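Local coordinates for protein blue-light receptor of the BLUF-family (Rhodobacter sphaeroides, PDB 2BYC) that binds a flavin and probably serves as a blue-light photoreceptor in bacterial signalling, at residues Lys101-Arg104 and Ala105-Asp109; Glu83-Thr86 and Ala87-Pro91; Glu55-Arg58 and Ser59-Asp62. One frame throughout, in Å; residues are numbered along the deposited sequence.

The three contacts come along the chain in the order 3, 2, 1. Contact 3 starts a helix, contact 2 is a bend after a strand, and contact 1 ends a helix. Contact 3 joins strand 49-55 to helix 58-69. Contact 2 follows strand 77-84. Both strands pair with strand 5-14 in the central sheet. The centres of contacts 2 and 3 are 11 Å apart, and E55 of contact 3 meets R88, R89 and F90 of contact 2. Contact 1 has its centre 28 Å from that of contact 3, on the opposite side of the chain's centre. Contacts 2 and 3 tie loops on one side of the fold, while contact 1 lies at the end of helix 100-106, against helix 120-131.

Contact 1 (Lys101-Arg104 and Ala105-Asp109); sequences KELR and ALAPD
The last turn of helix 100-106 carries this contact, where E102 and L103 meet L106 and A107 and the chain leaves helical geometry at A107. Three backbone bonds of the i to i+4 kind run up the turn. A105 N gives to K101 O at 3.2 Å, nearly straight at 162° and in the carbonyl plane. L106 N gives to E102 O at 3.0 Å, and A107 N gives to L103 O at 2.9 Å. The last two donors are tilted from the carbonyl planes, and their bonds are more bent. L103 O thus takes one good bond, from A107 N, and a weak one from L106 N at 3.3 Å.

The next carbonyl, R104 O, would be matched with residue 108. The chain has already left the helix at A107, and P108 N, having no hydrogen, cannot continue the i to i+4 series. P108 CD packs on R104 O instead, 3.4 Å away.

On the side of the turn, chi1 of -171° swings CG of E102 away from the backbone N and toward the L106 side. CG lies 3.9 Å from both L106 CD1 and L106 CD2, so both branch tips of the leucine border one methylene. The two side chains pass at a slant. The E102 chain runs on extended, and its OE1 forms a salt bridge with R96. On the more buried side, only one branch of L103 reaches across: CD1 lies 4.2 Å from A107 CB.

L103 and A107 both pack on L124 of helix 120-131. A107 also touches T127, and L106 touches S131. The end of helix 100-106 is therefore laid against helix 120-131, while L113 and E111 of the intervening loop meet L103 and R104.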
loop_
_atom_site.group_PDB
_atom_site.type_symbol
_atom_site.label_atom_id
_atom_site.label_comp_id
_atom_site.label_asym_id
_atom_site.label_seq_id
_atom_site.Cartn_x
_atom_site.Cartn_y
_atom_site.Cartn_z
ATOM N N LYS A 101 -13.436 7.217 2.584
ATOM C CA LYS A 101 -14.386 6.942 3.689
ATOM C C LYS A 101 -13.788 6.100 4.788
ATOM O O LYS A 101 -13.822 6.492 5.923
ATOM C CB LYS A 101 -15.696 6.273 3.248
ATOM C CG LYS A 101 -16.667 6.110 4.466
ATOM C CD LYS A 101 -18.103 5.700 4.087
ATOM C CE LYS A 101 -19.076 6.016 5.235
ATOM N NZ LYS A 101 -20.605 5.843 4.943
ATOM N N GLU A 102 -13.253 4.938 4.485
ATOM C CA GLU A 102 -12.746 4.095 5.565
ATOM C C GLU A 102 -11.497 4.640 6.227
ATOM O O GLU A 102 -11.225 4.372 7.370
ATOM C CB GLU A 102 -12.446 2.692 5.035
ATOM C CG GLU A 102 -12.111 1.642 6.078
ATOM C CD GLU A 102 -11.748 0.293 5.430
ATOM O OE1 GLU A 102 -11.329 0.295 4.244
ATOM O OE2 GLU A 102 -11.857 -0.773 6.095
ATOM N N LEU A 103 -10.696 5.391 5.500
ATOM C CA LEU A 103 -9.528 5.968 6.161
ATOM C C LEU A 103 -10.021 7.050 7.124
ATOM O O LEU A 103 -9.447 7.229 8.170
ATOM C CB LEU A 103 -8.592 6.603 5.143
ATOM C CG LEU A 103 -7.255 7.229 5.508
ATOM C CD1 LEU A 103 -6.405 6.207 6.169
ATOM C CD2 LEU A 103 -6.573 7.737 4.231
ATOM N N ARG A 104 -11.060 7.803 6.739
ATOM C CA ARG A 104 -11.692 8.783 7.663
ATOM C C ARG A 104 -12.081 8.125 8.992
ATOM O O ARG A 104 -11.745 8.634 10.063
ATOM C CB ARG A 104 -12.924 9.456 7.019
ATOM C CG ARG A 104 -12.627 10.642 6.114
ATOM C CD ARG A 104 -13.944 11.147 5.451
ATOM N NE ARG A 104 -14.424 10.354 4.285
ATOM C CZ ARG A 104 -15.695 10.312 3.815
ATOM N NH1 ARG A 104 -16.666 10.999 4.421
ATOM N NH2 ARG A 104 -16.013 9.573 2.735
ATOM N N ALA A 105 -12.779 6.991 8.918
ATOM C CA ALA A 105 -13.204 6.254 10.094
ATOM C C ALA A 105 -12.063 5.617 10.891
ATOM O O ALA A 105 -12.147 5.510 12.111
ATOM C CB ALA A 105 -14.213 5.178 9.702
ATOM N N LEU A 106 -10.981 5.207 10.237
ATOM C CA LEU A 106 -9.933 4.446 10.930
ATOM C C LEU A 106 -8.768 5.260 11.450
ATOM O O LEU A 106 -8.092 4.817 12.377
ATOM C CB LEU A 106 -9.384 3.322 10.037
ATOM C CG LEU A 106 -9.934 1.884 9.965
ATOM C CD1 LEU A 106 -11.448 1.774 9.921
ATOM C CD2 LEU A 106 -9.282 1.185 8.778
ATOM N N ALA A 107 -8.499 6.407 10.826
ATOM C CA ALA A 107 -7.285 7.200 11.076
ATOM C C ALA A 107 -7.572 8.645 10.662
ATOM O O ALA A 107 -6.902 9.241 9.777
ATOM C CB ALA A 107 -6.111 6.610 10.290
ATOM N N PRO A 108 -8.595 9.225 11.295
ATOM C CA PRO A 108 -9.131 10.537 11.017
ATOM C C PRO A 108 -8.054 11.593 10.850
ATOM O O PRO A 108 -8.178 12.443 9.968
ATOM C CB PRO A 108 -9.964 10.813 12.258
ATOM C CG PRO A 108 -9.473 9.864 13.260
ATOM C CD PRO A 108 -9.278 8.656 12.456
ATOM N N ASP A 109 -6.986 11.531 11.638
ATOM C CA ASP A 109 -5.942 12.587 11.565
ATOM C C ASP A 109 -4.907 12.406 10.445
ATOM O O ASP A 109 -4.158 13.332 10.120
ATOM C CB ASP A 109 -5.211 12.718 12.893
ATOM C CG ASP A 109 -6.160 12.988 14.060
ATOM O OD1 ASP A 109 -6.729 14.124 14.094
ATOM O OD2 ASP A 109 -6.333 12.062 14.912
#

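Contact 2 (Glu83-Thr86 and Ala87-Pro91); sequences EPIT and ARRFP
The backbone runs extended through E83 and I85, bends at T86 (phi -74°, psi -47°), extends again at A87 and curls at R89, which places the R89 side chain back beside E83. The E83 side chain is extended, with CG anti to the backbone N. The R89 chain is also extended, from CG to NE, and the two cross at about a right angle. They meet in a salt bridge. R89 NH2 gives to E83 OE2 at 3.0 Å, while OE1 is farther from NH2, at 3.6 Å. The bond is single and bent. NH2 comes to the syn side of OE2 but lies out of the carboxylate plane, and the two planar groups are turned 46° apart. The carboxylate sits at the guanidinium edge.

I85 fills the inside of the bend. Its CG2 branch approaches R89 NE obliquely, at 4.1 Å. The other branch, CG1 with CD1, goes to the loop, where CD1 lies 3.7 Å from A87 O. Farther along, R89 CB rests on one face of the F90 ring, offset toward its rim.

Partners beyond the bend fix the loop. E55 takes backbone N-H groups of R89 and F90, and the guanidinium of R88 binds T40 OG1 and G38 O.

A single, bent bond between groups turned out of plane, near the surface, is consistent with a modest electrostatic tie between the strand end and the loop. R89 NE is buried here with no partner in the model; the pair with E83 probably offsets part of the R89 charge.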
loop_
_atom_site.group_PDB
_atom_site.type_symbol
_atom_site.label_atom_id
_atom_site.label_comp_id
_atom_site.label_asym_id
_atom_site.label_seq_id
_atom_site.Cartn_x
_atom_site.Cartn_y
_atom_site.Cartn_z
ATOM N N GLU A 83 11.894 -1.754 4.741
ATOM C CA GLU A 83 12.280 -2.328 6.013
ATOM C C GLU A 83 12.266 -3.818 6.006
ATOM O O GLU A 83 11.277 -4.408 5.636
ATOM C CB GLU A 83 11.302 -1.800 7.113
ATOM C CG GLU A 83 11.337 -2.606 8.370
ATOM C CD GLU A 83 10.236 -2.295 9.340
ATOM O OE1 GLU A 83 10.419 -2.732 10.513
ATOM O OE2 GLU A 83 9.192 -1.721 8.949
ATOM N N PRO A 84 13.369 -4.442 6.368
ATOM C CA PRO A 84 13.267 -5.861 6.561
ATOM C C PRO A 84 12.255 -6.172 7.630
ATOM O O PRO A 84 12.110 -5.414 8.621
ATOM C CB PRO A 84 14.634 -6.227 7.113
ATOM C CG PRO A 84 15.560 -5.236 6.556
ATOM C CD PRO A 84 14.751 -3.956 6.507
ATOM N N ILE A 85 11.556 -7.281 7.454
ATOM C CA ILE A 85 10.578 -7.695 8.441
ATOM C C ILE A 85 10.585 -9.180 8.739
ATOM O O ILE A 85 10.823 -9.942 7.874
ATOM C CB ILE A 85 9.147 -7.305 7.996
ATOM C CG1 ILE A 85 8.843 -7.759 6.543
ATOM C CG2 ILE A 85 8.947 -5.829 8.264
ATOM C CD1 ILE A 85 7.300 -7.675 6.161
ATOM N N THR A 86 10.188 -9.541 9.962
ATOM C CA THR A 86 10.055 -10.929 10.499
ATOM C C THR A 86 8.816 -11.589 9.899
ATOM O O THR A 86 8.868 -12.718 9.369
ATOM C CB THR A 86 9.949 -10.848 12.086
ATOM O OG1 THR A 86 11.244 -10.554 12.638
ATOM C CG2 THR A 86 9.394 -12.130 12.753
ATOM N N ALA A 87 7.708 -10.850 9.914
ATOM C CA ALA A 87 6.419 -11.439 9.536
ATOM C C ALA A 87 5.666 -10.412 8.786
ATOM O O ALA A 87 5.809 -9.279 9.106
ATOM C CB ALA A 87 5.678 -11.763 10.782
ATOM N N ARG A 88 4.865 -10.798 7.802
ATOM C CA ARG A 88 3.876 -9.877 7.194
ATOM C C ARG A 88 2.938 -9.158 8.173
ATOM O O ARG A 88 2.444 -9.719 9.162
ATOM C CB ARG A 88 3.047 -10.620 6.135
ATOM C CG ARG A 88 3.857 -11.180 5.004
ATOM C CD ARG A 88 2.977 -11.852 4.004
ATOM N NE ARG A 88 3.828 -12.575 3.080
ATOM C CZ ARG A 88 4.175 -12.146 1.881
ATOM N NH1 ARG A 88 3.741 -10.979 1.439
ATOM N NH2 ARG A 88 4.931 -12.888 1.125
ATOM N N ARG A 89 2.663 -7.898 7.869
ATOM C CA ARG A 89 1.658 -7.109 8.593
ATOM C C ARG A 89 0.244 -7.352 8.011
ATOM O O ARG A 89 -0.718 -7.316 8.749
ATOM C CB ARG A 89 2.053 -5.626 8.531
ATOM C CG ARG A 89 3.588 -5.387 8.685
ATOM C CD ARG A 89 4.142 -4.025 8.005
ATOM N NE ARG A 89 5.482 -3.624 8.569
ATOM C CZ ARG A 89 5.618 -3.168 9.803
ATOM N NH1 ARG A 89 4.519 -3.039 10.565
ATOM N NH2 ARG A 89 6.824 -2.864 10.298
ATOM N N PHE A 90 0.127 -7.572 6.696
ATOM C CA PHE A 90 -1.155 -7.802 6.029
ATOM C C PHE A 90 -1.133 -9.108 5.251
ATOM O O PHE A 90 -1.351 -9.125 4.043
ATOM C CB PHE A 90 -1.496 -6.628 5.049
ATOM C CG PHE A 90 -1.216 -5.314 5.642
ATOM C CD1 PHE A 90 0.034 -4.701 5.440
ATOM C CD2 PHE A 90 -2.124 -4.750 6.578
ATOM C CE1 PHE A 90 0.365 -3.484 6.041
ATOM C CE2 PHE A 90 -1.807 -3.535 7.225
ATOM C CZ PHE A 90 -0.556 -2.900 6.939
ATOM N N PRO A 91 -0.907 -10.222 5.954
ATOM C CA PRO A 91 -0.743 -11.468 5.248
ATOM C C PRO A 91 -1.984 -11.896 4.466
ATOM O O PRO A 91 -1.882 -12.641 3.452
ATOM C CB PRO A 91 -0.386 -12.466 6.389
ATOM C CG PRO A 91 -0.928 -11.853 7.614
ATOM C CD PRO A 91 -0.719 -10.388 7.404
#

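Contact 3 (Glu55-Arg58 and Ser59-Asp62)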
loop_
_atom_site.group_PDB
_atom_site.type_symbol
_atom_site.label_atom_id
_atom_site.label_comp_id
_atom_site.label_asym_id
_atom_site.label_seq_id
_atom_site.Cartn_x
_atom_site.Cartn_y
_atom_site.Cartn_z
ATOM N N GLU A 55 4.557 -5.918 0.797
ATOM C CA GLU A 55 5.520 -6.667 1.632
ATOM C C GLU A 55 5.650 -8.022 0.975
ATOM O O GLU A 55 4.737 -8.518 0.376
ATOM C CB GLU A 55 5.058 -6.817 3.042
ATOM C CG GLU A 55 3.677 -7.331 3.147
ATOM C CD GLU A 55 3.119 -7.169 4.538
ATOM O OE1 GLU A 55 3.729 -6.453 5.330
ATOM O OE2 GLU A 55 2.073 -7.773 4.826
ATOM N N GLY A 56 6.832 -8.557 1.004
ATOM C CA GLY A 56 7.103 -9.816 0.333
ATOM C C GLY A 56 8.598 -9.978 0.185
ATOM O O GLY A 56 9.322 -9.245 0.759
ATOM N N PRO A 57 9.061 -10.972 -0.581
ATOM C CA PRO A 57 10.508 -11.170 -0.872
ATOM C C PRO A 57 11.209 -9.861 -1.391
ATOM O O PRO A 57 10.713 -9.184 -2.336
ATOM C CB PRO A 57 10.526 -12.242 -1.971
ATOM C CG PRO A 57 9.083 -12.913 -1.981
ATOM C CD PRO A 57 8.150 -12.026 -1.118
ATOM N N ARG A 58 12.409 -9.563 -0.897
ATOM C CA ARG A 58 13.077 -8.291 -1.298
ATOM C C ARG A 58 13.054 -8.115 -2.830
ATOM O O ARG A 58 12.769 -6.996 -3.360
ATOM C CB ARG A 58 14.529 -8.222 -0.786
ATOM C CG ARG A 58 15.268 -6.986 -1.321
ATOM C CD ARG A 58 15.958 -6.172 -0.142
ATOM N NE ARG A 58 16.571 -7.170 0.628
ATOM C CZ ARG A 58 16.780 -7.242 1.920
ATOM N NH1 ARG A 58 16.529 -6.274 2.789
ATOM N NH2 ARG A 58 17.279 -8.390 2.315
ATOM N N SER A 59 13.361 -9.210 -3.536
ATOM C CA SER A 59 13.467 -9.196 -4.983
ATOM C C SER A 59 12.117 -8.973 -5.645
ATOM O O SER A 59 12.042 -8.237 -6.657
ATOM C CB SER A 59 14.034 -10.487 -5.518
ATOM O OG SER A 59 13.164 -11.533 -5.071
ATOM N N ALA A 60 11.054 -9.541 -5.085
ATOM C CA ALA A 60 9.684 -9.279 -5.619
ATOM C C ALA A 60 9.238 -7.860 -5.321
ATOM O O ALA A 60 8.566 -7.264 -6.130
ATOM C CB ALA A 60 8.648 -10.240 -5.030
ATOM N N CYS A 61 9.544 -7.317 -4.154
ATOM C CA CYS A 61 9.164 -5.907 -3.934
ATOM C C CYS A 61 9.887 -4.981 -4.889
ATOM O O CYS A 61 9.259 -4.082 -5.459
ATOM C CB CYS A 61 9.336 -5.490 -2.465
ATOM S SG CYS A 61 8.162 -6.304 -1.408
ATOM N N ASP A 62 11.199 -5.188 -5.059
ATOM C CA ASP A 62 11.998 -4.440 -6.063
ATOM C C ASP A 62 11.359 -4.436 -7.462
ATOM O O ASP A 62 11.205 -3.380 -8.082
ATOM C CB ASP A 62 13.441 -4.981 -6.149
ATOM C CG ASP A 62 14.233 -4.327 -7.239
ATOM O OD1 ASP A 62 14.627 -3.141 -7.076
ATOM O OD2 ASP A 62 14.486 -5.018 -8.282
#
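C61 has SG anti to its carbonyl carbon and beside its own backbone N (chi1 -68°), which aims the sulfur back at G56. SG lies 3.6 Å from G56 N and 3.8 Å from G56 O. The sulfur thus packs against the backbone where the chain turns its corner. G56 has phi 163° and psi -170°, backbone angles that glycine takes readily.

P57 holds the N-cap position. P57 O accepts from C61 N at 2.9 Å, in a nearly straight bond almost in line with the carbonyl. One step on, R58 O accepts from D62 N, also at 2.9 Å. The P57 ring lies along the first turn, and its CG meets A60 CB at 4.1 Å.

The polar ends of R58 and S59 go to the chain's N-terminus. S59 OG bonds to M2 O and R58 NH2 to F1 O, so the N-terminal residues cover the helix start. D62 forms a salt bridge with R66, one turn further along the same helix. C61 and A60 touch I39, and C61 also touches V6 of strand 5-14.

The arrangement is a strand-to-helix connection. It links strand 49-55 to helix 58-69 within the ferredoxin-like beta-alpha-beta-beta-alpha-beta fold of BLUF domains, about 10 Å from the bound FMN at the C61 side chain.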